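Side-chain contacts in 401aa long hypothetical glucose-1-phosphate thymidylyltransferase (Sulfolobus tokodaii, PDB 2GGO), which probably serves as a bifunctional enzyme in the synthesis of UDP-N-acetylglucosamine and UDP-N-acetylgalactosamine, transferring nucleotidyl groups to sugar 1-phosphates and probably acetyl groups to amino sugars: residues A[128-133]-A[204-209]; A[159-164]-A[186-191]; A[28-33]-A[262-267]; A[218-223]-A[295-300]. All blocks are in the same frame, centred on the assembly; numbering follows the deposited sequence.

Interaction 1: residues A[128-133]-A[204-209]; sequences KDYGVL and GYWMDI
The phenol of Tyr130 donates a short hydrogen bond from OH to OD1 of Asp208, 2.7 Å long. It does not arrive in the carboxylate plane: the hydroxyl meets OD1 from 39° above it, and ring and carboxylate are steeply inclined to each other. The Asp208 carboxylate thus sits at the hydroxyl end of the ring, near the ring plane, with OD2 3.9 Å from CE2 of Tyr130. CG of Asp208 lies between the backbone N and the carbonyl carbon (chi1 73°), a bend that carries the carboxylate toward the phenol. Trp206 adds the apolar half of the contact. The edge of its six-membered ring points into one face of Tyr130 in a T-shaped pair, the planes 74° apart, with CZ3 of Trp206 4.0 Å from CZ of Tyr130. OD1 of Asp129 lies over the rim of the opposite face. A tryptophan suits this place because its long indole spans the gap to the tyrosine while NE1 stays anchored on the backbone O of Ala158. Tyrosine, in turn, offers an aromatic face and a hydroxyl together. The contact joins the loop holding Gly131, which probably binds N-acetylglucosamine 1-phosphate, to strand 206-208, where the side chain of Asp208 comes within about 5 Å of that of Arg13 of the probable nucleotide site; it therefore probably borders the active-site cleft of a nucleotidyltransferase domain.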
loop_
_atom_site.group_PDB
_atom_site.type_symbol
_atom_site.label_atom_id
_atom_site.label_comp_id
_atom_site.label_asym_id
_atom_site.label_seq_id
_atom_site.Cartn_x
_atom_site.Cartn_y
_atom_site.Cartn_z
ATOM N N LYS A 128 6.016 13.427 -13.463
ATOM C CA LYS A 128 6.057 14.795 -12.881
ATOM C C LYS A 128 6.892 15.120 -11.600
ATOM O O LYS A 128 7.473 16.205 -11.566
ATOM C CB LYS A 128 4.660 15.431 -12.843
ATOM C CG LYS A 128 4.351 16.273 -14.083
ATOM C CD LYS A 128 2.855 16.337 -14.392
ATOM C CE LYS A 128 2.403 15.249 -15.391
ATOM N NZ LYS A 128 1.991 13.939 -14.778
ATOM N N ASP A 129 6.936 14.299 -10.532
ATOM C CA ASP A 129 5.846 13.450 -10.015
ATOM C C ASP A 129 5.929 12.858 -8.577
ATOM O O ASP A 129 4.903 12.912 -7.905
ATOM C CB ASP A 129 5.289 12.434 -11.002
ATOM C CG ASP A 129 4.065 11.746 -10.453
ATOM O OD1 ASP A 129 3.688 12.070 -9.302
ATOM O OD2 ASP A 129 3.466 10.906 -11.157
ATOM N N TYR A 130 7.017 12.252 -8.063
ATOM C CA TYR A 130 8.230 11.649 -8.694
ATOM C C TYR A 130 9.448 12.499 -9.134
ATOM O O TYR A 130 9.365 13.369 -10.015
ATOM C CB TYR A 130 7.911 10.521 -9.707
ATOM C CG TYR A 130 6.821 9.554 -9.275
ATOM C CD1 TYR A 130 5.976 8.978 -10.223
ATOM C CD2 TYR A 130 6.621 9.232 -7.925
ATOM C CE1 TYR A 130 4.964 8.107 -9.853
ATOM C CE2 TYR A 130 5.607 8.359 -7.538
ATOM C CZ TYR A 130 4.780 7.799 -8.509
ATOM O OH TYR A 130 3.771 6.926 -8.157
ATOM N N GLY A 131 10.578 12.193 -8.490
ATOM C CA GLY A 131 11.898 12.652 -8.905
ATOM C C GLY A 131 12.314 11.970 -10.192
ATOM O O GLY A 131 12.371 10.738 -10.268
ATOM N N VAL A 132 12.589 12.792 -11.205
ATOM C CA VAL A 132 12.957 12.336 -12.545
ATOM C C VAL A 132 14.476 12.169 -12.598
ATOM O O VAL A 132 15.209 12.967 -12.011
ATOM C CB VAL A 132 12.503 13.351 -13.621
ATOM C CG1 VAL A 132 12.217 12.653 -14.918
ATOM C CG2 VAL A 132 11.252 14.106 -13.162
ATOM N N LEU A 133 14.949 11.129 -13.284
ATOM C CA LEU A 133 16.384 10.815 -13.302
ATOM C C LEU A 133 17.086 11.355 -14.545
ATOM O O LEU A 133 16.813 10.908 -15.666
ATOM C CB LEU A 133 16.643 9.302 -13.160
ATOM C CG LEU A 133 16.173 8.488 -11.941
ATOM C CD1 LEU A 133 16.555 7.042 -12.153
ATOM C CD2 LEU A 133 16.736 8.983 -10.620
ATOM N N GLY A 204 10.014 -5.248 -14.385
ATOM C CA GLY A 204 8.621 -5.605 -14.023
ATOM C C GLY A 204 7.688 -4.515 -13.440
ATOM O O GLY A 204 7.712 -3.338 -13.840
ATOM N N TYR A 205 6.873 -4.917 -12.464
ATOM C CA TYR A 205 5.885 -4.037 -11.795
ATOM C C TYR A 205 6.400 -3.319 -10.521
ATOM O O TYR A 205 6.990 -3.924 -9.632
ATOM C CB TYR A 205 4.605 -4.853 -11.523
ATOM C CG TYR A 205 3.425 -4.120 -10.875
ATOM C CD1 TYR A 205 2.540 -3.350 -11.644
ATOM C CD2 TYR A 205 3.162 -4.248 -9.492
ATOM C CE1 TYR A 205 1.444 -2.703 -11.046
ATOM C CE2 TYR A 205 2.058 -3.603 -8.893
ATOM C CZ TYR A 205 1.213 -2.844 -9.677
ATOM O OH TYR A 205 0.144 -2.196 -9.100
ATOM N N TRP A 206 6.158 -2.016 -10.493
ATOM C CA TRP A 206 6.470 -1.115 -9.411
ATOM C C TRP A 206 5.200 -0.272 -9.081
ATOM O O TRP A 206 4.464 0.129 -9.969
ATOM C CB TRP A 206 7.598 -0.193 -9.860
ATOM C CG TRP A 206 8.162 0.754 -8.795
ATOM C CD1 TRP A 206 9.120 0.459 -7.867
ATOM C CD2 TRP A 206 7.811 2.137 -8.575
ATOM N NE1 TRP A 206 9.392 1.568 -7.085
ATOM C CE2 TRP A 206 8.598 2.605 -7.497
ATOM C CE3 TRP A 206 6.899 3.024 -9.181
ATOM C CZ2 TRP A 206 8.498 3.915 -7.003
ATOM C CZ3 TRP A 206 6.810 4.333 -8.692
ATOM C CH2 TRP A 206 7.593 4.755 -7.610
ATOM N N MET A 207 4.980 0.034 -7.807
ATOM C CA MET A 207 3.911 0.935 -7.407
ATOM C C MET A 207 4.337 1.511 -6.074
ATOM O O MET A 207 4.654 0.767 -5.181
ATOM C CB MET A 207 2.618 0.113 -7.239
ATOM C CG MET A 207 1.350 0.891 -6.734
ATOM S SD MET A 207 0.829 2.206 -7.849
ATOM C CE MET A 207 0.076 1.235 -9.172
ATOM N N ASP A 208 4.383 2.821 -5.897
ATOM C CA ASP A 208 4.430 3.262 -4.507
ATOM C C ASP A 208 3.002 3.336 -3.987
ATOM O O ASP A 208 2.088 3.831 -4.662
ATOM C CB ASP A 208 5.199 4.561 -4.276
ATOM C CG ASP A 208 4.463 5.744 -4.753
ATOM O OD1 ASP A 208 3.753 5.574 -5.769
ATOM O OD2 ASP A 208 4.602 6.825 -4.134
ATOM N N ILE A 209 2.782 2.796 -2.803
ATOM C CA ILE A 209 1.443 2.773 -2.296
ATOM C C ILE A 209 1.325 4.087 -1.563
ATOM O O ILE A 209 1.532 4.167 -0.379
ATOM C CB ILE A 209 1.241 1.560 -1.433
ATOM C CG1 ILE A 209 1.385 0.306 -2.284
ATOM C CG2 ILE A 209 -0.140 1.578 -0.794
ATOM C CD1 ILE A 209 1.523 -0.900 -1.419
#

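Interaction 2: residues A[159-164]-A[186-191]; sequences GIYKLN and DAINLM
Tyr161 reaches from strand 160-164 toward helix 186-191, and its ring makes a flat floor for the tip of Ile188. From CB the chain turns so that CG stands anti to the carbonyl carbon; this chi1 of -58° directs the ring toward the helix, and chi2 of 149° turns a face to Ile188. Along the ring, CD1 is 4.2 Å from CD1 of Ile188, and farther out CE1 and CZ close in on that same methyl. The methyl lies almost centrally over the ring, 11° off its normal and 3.8 Å above the plane, a well-formed CH-pi contact. At the tip, OH hydrogen-bonds with ND2 of Asn157, a residue that probably binds N-acetylglucosamine 1-phosphate. Isoleucine suits the helix position because its CG1 branch delivers one slender methyl to the ring. That methyl also meets Leu163, whose CD2 is 4.2 Å away. Farther along the helix, CE of Met191 touches CD2 of Leu163 at 4.4 Å, the thioether bending at its end to reach it. Ile119 of the adjoining strand packs on both Tyr161 and Ile188, and Ile167 of helix 166-173 covers Ile188 as well. Were Tyr161 replaced by an alanine, the Ile188 methyl would probably lose its floor and the Asn157 amide its phenol partner. Across the interface the forces are dispersion and CH-pi attraction alone, so this contact probably holds helix and strand together by fit of shape, while the single polar end is directed toward the probable sugar site.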
loop_
_atom_site.group_PDB
_atom_site.type_symbol
_atom_site.label_atom_id
_atom_site.label_comp_id
_atom_site.label_asym_id
_atom_site.label_seq_id
_atom_site.Cartn_x
_atom_site.Cartn_y
_atom_site.Cartn_z
ATOM N N GLY A 159 13.248 4.295 -5.754
ATOM C CA GLY A 159 13.467 4.200 -4.302
ATOM C C GLY A 159 14.107 2.926 -3.760
ATOM O O GLY A 159 13.871 2.570 -2.601
ATOM N N ILE A 160 14.888 2.237 -4.601
ATOM C CA ILE A 160 15.769 1.106 -4.209
ATOM C C ILE A 160 17.269 1.455 -4.396
ATOM O O ILE A 160 17.763 1.601 -5.508
ATOM C CB ILE A 160 15.449 -0.172 -5.015
ATOM C CG1 ILE A 160 14.003 -0.605 -4.768
ATOM C CG2 ILE A 160 16.441 -1.316 -4.664
ATOM C CD1 ILE A 160 13.443 -1.467 -5.845
ATOM N N TYR A 161 17.976 1.623 -3.291
ATOM C CA TYR A 161 19.349 2.102 -3.319
ATOM C C TYR A 161 20.316 1.043 -2.852
ATOM O O TYR A 161 20.001 0.272 -1.961
ATOM C CB TYR A 161 19.503 3.279 -2.359
ATOM C CG TYR A 161 18.593 4.440 -2.628
ATOM C CD1 TYR A 161 18.154 5.243 -1.586
ATOM C CD2 TYR A 161 18.156 4.739 -3.922
ATOM C CE1 TYR A 161 17.310 6.344 -1.823
ATOM C CE2 TYR A 161 17.301 5.828 -4.177
ATOM C CZ TYR A 161 16.898 6.643 -3.125
ATOM O OH TYR A 161 16.063 7.737 -3.355
ATOM N N LYS A 162 21.507 1.036 -3.432
ATOM C CA LYS A 162 22.642 0.289 -2.880
ATOM C C LYS A 162 23.758 1.328 -2.713
ATOM O O LYS A 162 24.377 1.775 -3.694
ATOM C CB LYS A 162 23.072 -0.838 -3.832
ATOM C CG LYS A 162 23.818 -1.995 -3.232
ATOM C CD LYS A 162 25.247 -1.658 -2.816
ATOM C CE LYS A 162 26.143 -1.326 -4.011
ATOM N NZ LYS A 162 27.597 -1.065 -3.696
ATOM N N LEU A 163 23.985 1.723 -1.464
ATOM C CA LEU A 163 24.834 2.863 -1.162
ATOM C C LEU A 163 25.964 2.424 -0.260
ATOM O O LEU A 163 25.778 1.574 0.630
ATOM C CB LEU A 163 24.038 4.003 -0.500
ATOM C CG LEU A 163 22.813 4.591 -1.224
ATOM C CD1 LEU A 163 22.081 5.530 -0.320
ATOM C CD2 LEU A 163 23.156 5.279 -2.531
ATOM N N ASN A 164 27.140 2.986 -0.535
ATOM C CA ASN A 164 28.318 2.778 0.310
ATOM C C ASN A 164 28.445 3.868 1.384
ATOM O O ASN A 164 27.845 4.941 1.261
ATOM C CB ASN A 164 29.565 2.685 -0.554
ATOM C CG ASN A 164 29.339 1.861 -1.795
ATOM O OD1 ASN A 164 28.900 0.715 -1.726
ATOM N ND2 ASN A 164 29.626 2.446 -2.943
ATOM N N ASP A 186 19.030 14.564 -2.089
ATOM C CA ASP A 186 19.924 15.727 -2.037
ATOM C C ASP A 186 21.365 15.292 -1.930
ATOM O O ASP A 186 22.212 15.736 -2.709
ATOM C CB ASP A 186 19.595 16.599 -0.829
ATOM C CG ASP A 186 18.349 17.441 -1.027
ATOM O OD1 ASP A 186 17.951 17.668 -2.196
ATOM O OD2 ASP A 186 17.774 17.877 0.001
ATOM N N ALA A 187 21.615 14.427 -0.944
ATOM C CA ALA A 187 22.931 13.855 -0.660
ATOM C C ALA A 187 23.450 12.986 -1.806
ATOM O O ALA A 187 24.643 12.996 -2.110
ATOM C CB ALA A 187 22.884 13.060 0.638
ATOM N N ILE A 188 22.550 12.238 -2.437
ATOM C CA ILE A 188 22.891 11.410 -3.595
ATOM C C ILE A 188 23.289 12.287 -4.784
ATOM O O ILE A 188 24.052 11.856 -5.661
ATOM C CB ILE A 188 21.720 10.434 -3.990
ATOM C CG1 ILE A 188 21.621 9.269 -2.991
ATOM C CG2 ILE A 188 21.885 9.912 -5.424
ATOM C CD1 ILE A 188 20.400 8.380 -3.175
ATOM N N ASN A 189 22.780 13.520 -4.801
ATOM C CA ASN A 189 23.023 14.432 -5.916
ATOM C C ASN A 189 24.399 15.095 -5.938
ATOM O O ASN A 189 24.978 15.274 -7.016
ATOM C CB ASN A 189 21.891 15.443 -6.057
ATOM C CG ASN A 189 20.930 15.068 -7.160
ATOM O OD1 ASN A 189 19.758 15.424 -7.126
ATOM N ND2 ASN A 189 21.425 14.340 -8.151
ATOM N N LEU A 190 24.919 15.429 -4.756
ATOM C CA LEU A 190 26.312 15.868 -4.611
ATOM C C LEU A 190 27.291 14.721 -4.872
ATOM O O LEU A 190 28.298 14.900 -5.556
ATOM C CB LEU A 190 26.592 16.443 -3.211
ATOM C CG LEU A 190 25.550 17.022 -2.245
ATOM C CD1 LEU A 190 26.270 17.281 -0.923
ATOM C CD2 LEU A 190 24.825 18.283 -2.765
ATOM N N MET A 191 26.989 13.551 -4.309
ATOM C CA MET A 191 27.811 12.355 -4.481
ATOM C C MET A 191 27.930 11.959 -5.949
ATOM O O MET A 191 28.999 11.553 -6.393
ATOM C CB MET A 191 27.259 11.191 -3.644
ATOM C CG MET A 191 28.198 9.980 -3.547
ATOM S SD MET A 191 27.508 8.517 -2.729
ATOM C CE MET A 191 26.378 7.924 -3.979
#

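Interaction 3: residues A[28-33]-A[262-267]; sequences ILSKPL and PVYIGK
The ring of Tyr264 carries Leu29 on one face: CB of Leu29 stands over its centre, 4.2 Å from the centroid and 10° off the normal, which makes a CH-pi contact. Nearer the root of the same ring, CD2 of Leu29 lies 4.0 Å from CG of Tyr264. Both ends of the leucine side chain are therefore laid against the tyrosine rather than a single methyl. Ser30 approaches the far end obliquely, its CB only 3.1 Å from OH of Tyr264, a tight fit. The serine hydroxyl OG is 3.6 Å from that OH and makes no hydrogen bond with it; the phenol instead makes a weak one to OE2 of Glu248. Tyr264 holds its ring out from strand 263-265 with CG anti to the backbone N (chi1 -177°), far enough to meet the tip of a hairpin. That hairpin is a type II' beta turn from Ile28 to Lys31, closed by a bond from Lys31 N to Ile28 O of 3.1 Å. Leu29 and Ser30 fill its two central positions, from which both meet Tyr264; the small side chain of serine suits this close approach. Leu29 N is bound by OD1 of Asn219, in helix 212-225, so the turn is pinned from that side as well. Ala222 of the same helix and Val227 also pack on Leu29. With a mainly apolar face buried and its hydroxyl left to Glu248, Tyr264 joins the nucleotidyltransferase domain to the hexapeptide domain by shape and dispersion, without charge pairing between the two segments.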
loop_
_atom_site.group_PDB
_atom_site.type_symbol
_atom_site.label_atom_id
_atom_site.label_comp_id
_atom_site.label_asym_id
_atom_site.label_seq_id
_atom_site.Cartn_x
_atom_site.Cartn_y
_atom_site.Cartn_z
ATOM N N ILE A 28 -1.617 -7.101 0.941
ATOM C CA ILE A 28 -1.721 -7.366 -0.463
ATOM C C ILE A 28 -2.105 -8.824 -0.428
ATOM O O ILE A 28 -1.327 -9.663 0.069
ATOM C CB ILE A 28 -0.376 -7.158 -1.161
ATOM C CG1 ILE A 28 0.095 -5.728 -0.942
ATOM C CG2 ILE A 28 -0.512 -7.480 -2.650
ATOM C CD1 ILE A 28 1.558 -5.617 -0.980
ATOM N N LEU A 29 -3.321 -9.124 -0.886
ATOM C CA LEU A 29 -3.932 -10.423 -0.657
ATOM C C LEU A 29 -3.749 -10.737 0.815
ATOM O O LEU A 29 -3.986 -9.879 1.670
ATOM C CB LEU A 29 -3.308 -11.486 -1.567
ATOM C CG LEU A 29 -3.391 -11.202 -3.064
ATOM C CD1 LEU A 29 -2.766 -12.311 -3.898
ATOM C CD2 LEU A 29 -4.827 -10.938 -3.529
ATOM N N SER A 30 -3.241 -11.909 1.143
ATOM C CA SER A 30 -3.199 -12.280 2.535
ATOM C C SER A 30 -2.034 -11.766 3.383
ATOM O O SER A 30 -2.014 -12.038 4.582
ATOM C CB SER A 30 -3.224 -13.792 2.628
ATOM O OG SER A 30 -1.937 -14.316 2.348
ATOM N N LYS A 31 -1.051 -11.052 2.832
ATOM C CA LYS A 31 0.089 -10.691 3.691
ATOM C C LYS A 31 0.497 -9.252 3.577
ATOM O O LYS A 31 0.264 -8.630 2.540
ATOM C CB LYS A 31 1.272 -11.694 3.580
ATOM C CG LYS A 31 1.994 -11.751 2.262
ATOM C CD LYS A 31 2.724 -13.081 2.042
ATOM C CE LYS A 31 3.522 -13.000 0.720
ATOM N NZ LYS A 31 4.420 -14.149 0.397
ATOM N N PRO A 32 1.055 -8.704 4.666
ATOM C CA PRO A 32 1.392 -7.287 4.636
ATOM C C PRO A 32 2.497 -6.964 3.603
ATOM O O PRO A 32 3.330 -7.816 3.265
ATOM C CB PRO A 32 1.818 -7.012 6.071
ATOM C CG PRO A 32 2.345 -8.290 6.540
ATOM C CD PRO A 32 1.409 -9.318 5.958
ATOM N N LEU A 33 2.469 -5.744 3.090
ATOM C CA LEU A 33 3.496 -5.239 2.224
ATOM C C LEU A 33 4.920 -5.604 2.711
ATOM O O LEU A 33 5.736 -6.089 1.922
ATOM C CB LEU A 33 3.367 -3.719 2.115
ATOM C CG LEU A 33 4.413 -3.012 1.237
ATOM C CD1 LEU A 33 4.343 -3.405 -0.173
ATOM C CD2 LEU A 33 4.183 -1.539 1.343
ATOM N N PRO A 262 -11.695 -12.742 -11.384
ATOM C CA PRO A 262 -10.806 -13.142 -10.294
ATOM C C PRO A 262 -11.224 -12.667 -8.899
ATOM O O PRO A 262 -11.524 -11.493 -8.706
ATOM C CB PRO A 262 -9.463 -12.516 -10.670
ATOM C CG PRO A 262 -9.790 -11.408 -11.522
ATOM C CD PRO A 262 -11.130 -11.627 -12.161
ATOM N N VAL A 263 -11.209 -13.606 -7.962
ATOM C CA VAL A 263 -11.629 -13.352 -6.618
ATOM C C VAL A 263 -10.737 -14.088 -5.666
ATOM O O VAL A 263 -10.437 -15.270 -5.854
ATOM C CB VAL A 263 -13.069 -13.851 -6.467
ATOM C CG1 VAL A 263 -13.423 -14.165 -5.044
ATOM C CG2 VAL A 263 -14.014 -12.855 -7.114
ATOM N N TYR A 264 -10.311 -13.395 -4.631
ATOM C CA TYR A 264 -9.524 -13.985 -3.576
ATOM C C TYR A 264 -10.383 -14.114 -2.320
ATOM O O TYR A 264 -10.865 -13.087 -1.767
ATOM C CB TYR A 264 -8.347 -13.061 -3.250
ATOM C CG TYR A 264 -7.425 -13.633 -2.207
ATOM C CD1 TYR A 264 -6.499 -14.608 -2.555
ATOM C CD2 TYR A 264 -7.487 -13.235 -0.873
ATOM C CE1 TYR A 264 -5.654 -15.120 -1.659
ATOM C CE2 TYR A 264 -6.628 -13.819 0.073
ATOM C CZ TYR A 264 -5.710 -14.737 -0.356
ATOM O OH TYR A 264 -4.846 -15.347 0.526
ATOM N N ILE A 265 -10.560 -15.348 -1.828
ATOM C CA ILE A 265 -11.315 -15.569 -0.592
ATOM C C ILE A 265 -10.430 -16.010 0.576
ATOM O O ILE A 265 -10.084 -17.162 0.676
ATOM C CB ILE A 265 -12.517 -16.554 -0.832
ATOM C CG1 ILE A 265 -13.327 -16.048 -2.049
ATOM C CG2 ILE A 265 -13.335 -16.735 0.447
ATOM C CD1 ILE A 265 -14.612 -16.640 -2.298
ATOM N N GLY A 266 -10.105 -15.082 1.478
ATOM C CA GLY A 266 -9.140 -15.364 2.564
ATOM C C GLY A 266 -9.569 -16.474 3.503
ATOM O O GLY A 266 -10.714 -16.852 3.535
ATOM N N LYS A 267 -8.656 -16.978 4.324
ATOM C CA LYS A 267 -8.946 -18.153 5.154
ATOM C C LYS A 267 -9.962 -17.908 6.263
ATOM O O LYS A 267 -9.996 -16.857 6.866
ATOM C CB LYS A 267 -7.645 -18.785 5.708
ATOM C CG LYS A 267 -6.753 -17.899 6.514
ATOM C CD LYS A 267 -5.427 -18.663 6.911
ATOM C CE LYS A 267 -4.378 -18.744 5.755
ATOM N NZ LYS A 267 -4.352 -20.114 5.113
#

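Interaction 4: residues A[218-223]-A[295-300]; sequences VNKWAL and VKESVI
Part of the junction between the left-handed beta helix of hexapeptide repeats and the last helix of the nucleotidyltransferase domain is made by Lys220 and Glu297. NZ of Lys220 forms a salt bridge with OE1 of Glu297 at 3.1 Å, a hydrogen bond that is weak in geometry, while OE2 of Glu297 stays 3.6 Å from NZ. The lysine chain kinks at its third torsion (chi3 78°), bringing its CD methylene 3.7 Å from OE1, so that the lysine chain passes obliquely across the end of the glutamate. Lys220 also makes a cation-pi contact with Tyr280. The chain of Glu297, CG anti to the backbone N, runs extended beyond CG to reach the lysine. A glutamine in place of Glu297 would probably leave the Lys220 ammonium without its countercharge on this side. Next to the ion pair, Val299 turns both methyls to Asn219: CG2 of Val299 is 3.9 Å from CB of Asn219, and CG1 lies as close to its ND2. A branched valine suits a strand and covers the amide, whose polar atoms bond to Leu29 N, Ile215 O and Pro27 O. Around this contact, Asn219 and Leu223 rest on Ile282 of strand 281-283, while Val218 and Ala222 touch Ile28 of strand 27-28; helix 212-225 thus packs on the beta helix with one side and on strand 27-28 with another.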
loop_
_atom_site.group_PDB
_atom_site.type_symbol
_atom_site.label_atom_id
_atom_site.label_comp_id
_atom_site.label_asym_id
_atom_site.label_seq_id
_atom_site.Cartn_x
_atom_site.Cartn_y
_atom_site.Cartn_z
ATOM N N VAL A 218 -2.471 -2.329 -6.203
ATOM C CA VAL A 218 -1.558 -3.511 -6.022
ATOM C C VAL A 218 -2.243 -4.843 -5.756
ATOM O O VAL A 218 -1.737 -5.950 -6.088
ATOM C CB VAL A 218 -0.415 -3.270 -4.973
ATOM C CG1 VAL A 218 0.392 -2.080 -5.376
ATOM C CG2 VAL A 218 -1.024 -2.984 -3.632
ATOM N N ASN A 219 -3.403 -4.792 -5.124
ATOM C CA ASN A 219 -4.057 -6.043 -4.764
ATOM C C ASN A 219 -4.626 -6.609 -6.024
ATOM O O ASN A 219 -4.655 -7.830 -6.189
ATOM C CB ASN A 219 -5.187 -5.751 -3.752
ATOM C CG ASN A 219 -4.811 -6.036 -2.362
ATOM O OD1 ASN A 219 -4.862 -7.165 -1.920
ATOM N ND2 ASN A 219 -4.442 -5.008 -1.621
ATOM N N LYS A 220 -5.034 -5.733 -6.951
ATOM C CA LYS A 220 -5.514 -6.224 -8.259
ATOM C C LYS A 220 -4.371 -6.875 -9.010
ATOM O O LYS A 220 -4.446 -8.035 -9.406
ATOM C CB LYS A 220 -6.095 -5.094 -9.079
ATOM C CG LYS A 220 -7.523 -4.688 -8.698
ATOM C CD LYS A 220 -7.946 -3.581 -9.584
ATOM C CE LYS A 220 -8.346 -4.139 -10.965
ATOM N NZ LYS A 220 -8.789 -2.950 -11.702
ATOM N N TRP A 221 -3.265 -6.149 -9.135
ATOM C CA TRP A 221 -2.058 -6.769 -9.722
ATOM C C TRP A 221 -1.709 -8.147 -9.127
ATOM O O TRP A 221 -1.559 -9.146 -9.831
ATOM C CB TRP A 221 -0.865 -5.833 -9.618
ATOM C CG TRP A 221 0.243 -6.351 -10.494
ATOM C CD1 TRP A 221 0.421 -6.093 -11.827
ATOM C CD2 TRP A 221 1.279 -7.274 -10.116
ATOM N NE1 TRP A 221 1.521 -6.783 -12.292
ATOM C CE2 TRP A 221 2.058 -7.518 -11.264
ATOM C CE3 TRP A 221 1.636 -7.896 -8.914
ATOM C CZ2 TRP A 221 3.186 -8.355 -11.234
ATOM C CZ3 TRP A 221 2.716 -8.721 -8.887
ATOM C CH2 TRP A 221 3.488 -8.957 -10.041
ATOM N N ALA A 222 -1.565 -8.204 -7.822
ATOM C CA ALA A 222 -1.246 -9.441 -7.160
ATOM C C ALA A 222 -2.213 -10.599 -7.424
ATOM O O ALA A 222 -1.795 -11.766 -7.491
ATOM C CB ALA A 222 -1.101 -9.190 -5.627
ATOM N N LEU A 223 -3.511 -10.283 -7.480
ATOM C CA LEU A 223 -4.535 -11.285 -7.715
ATOM C C LEU A 223 -4.303 -11.840 -9.103
ATOM O O LEU A 223 -4.346 -13.064 -9.324
ATOM C CB LEU A 223 -5.956 -10.676 -7.567
ATOM C CG LEU A 223 -7.087 -11.683 -7.769
ATOM C CD1 LEU A 223 -6.828 -12.989 -7.021
ATOM C CD2 LEU A 223 -8.393 -11.042 -7.339
ATOM N N VAL A 295 -20.165 -7.569 -3.783
ATOM C CA VAL A 295 -18.881 -6.887 -3.686
ATOM C C VAL A 295 -18.205 -6.916 -5.040
ATOM O O VAL A 295 -18.324 -7.900 -5.768
ATOM C CB VAL A 295 -17.953 -7.589 -2.630
ATOM C CG1 VAL A 295 -16.570 -6.926 -2.577
ATOM C CG2 VAL A 295 -18.589 -7.604 -1.276
ATOM N N LYS A 296 -17.544 -5.804 -5.381
ATOM C CA LYS A 296 -16.833 -5.704 -6.634
ATOM C C LYS A 296 -15.604 -4.858 -6.454
ATOM O O LYS A 296 -15.666 -3.749 -5.877
ATOM C CB LYS A 296 -17.726 -5.017 -7.674
ATOM C CG LYS A 296 -17.213 -5.221 -9.107
ATOM C CD LYS A 296 -17.394 -3.952 -9.877
ATOM C CE LYS A 296 -17.117 -2.743 -9.105
ATOM N NZ LYS A 296 -17.088 -1.553 -10.045
ATOM N N GLU A 297 -14.496 -5.318 -6.995
ATOM C CA GLU A 297 -13.268 -4.522 -6.930
ATOM C C GLU A 297 -13.018 -3.822 -5.630
ATOM O O GLU A 297 -12.873 -2.592 -5.568
ATOM C CB GLU A 297 -13.228 -3.478 -8.030
ATOM C CG GLU A 297 -11.793 -3.151 -8.391
ATOM C CD GLU A 297 -11.665 -2.662 -9.811
ATOM O OE1 GLU A 297 -11.049 -1.597 -10.033
ATOM O OE2 GLU A 297 -12.199 -3.350 -10.711
ATOM N N SER A 298 -12.903 -4.582 -4.567
ATOM C CA SER A 298 -12.593 -3.979 -3.260
ATOM C C SER A 298 -11.733 -4.901 -2.450
ATOM O O SER A 298 -11.719 -6.092 -2.673
ATOM C CB SER A 298 -13.888 -3.720 -2.448
ATOM O OG SER A 298 -14.894 -3.302 -3.331
ATOM N N VAL A 299 -11.091 -4.320 -1.457
ATOM C CA VAL A 299 -10.212 -4.998 -0.564
ATOM C C VAL A 299 -10.879 -4.849 0.772
ATOM O O VAL A 299 -11.146 -3.726 1.240
ATOM C CB VAL A 299 -8.826 -4.312 -0.551
ATOM C CG1 VAL A 299 -7.853 -5.103 0.309
ATOM C CG2 VAL A 299 -8.307 -4.201 -2.035
ATOM N N ILE A 300 -11.177 -5.969 1.372
ATOM C CA ILE A 300 -11.873 -5.960 2.672
ATOM C C ILE A 300 -10.948 -6.770 3.593
ATOM O O ILE A 300 -10.701 -7.938 3.376
ATOM C CB ILE A 300 -13.295 -6.585 2.535
ATOM C CG1 ILE A 300 -14.191 -5.758 1.566
ATOM C CG2 ILE A 300 -14.009 -6.661 3.846
ATOM C CD1 ILE A 300 -15.516 -6.499 1.156
#

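Interactions 1 and 2 lie within the nucleotidyltransferase domain, their centres 16 Å apart, whereas interactions 3 and 4 join that domain to the beta helix. The latter two are close neighbours, about 8 Å between centres, and reach one parallel sheet through strands 263-265 and 298-300. Along the chain, interaction 2 is enclosed by interaction 1 and that by interaction 3, while the segments of 3 and 4 alternate. Hairpin and helix 212-225, joined by Leu29 N to Asn219 OD1, meet the beta helix side by side. Strand 206-208 leads into that helix, and Met207 packs on Val218, which links interaction 1, beside the probable substrate sites, with the domain junction.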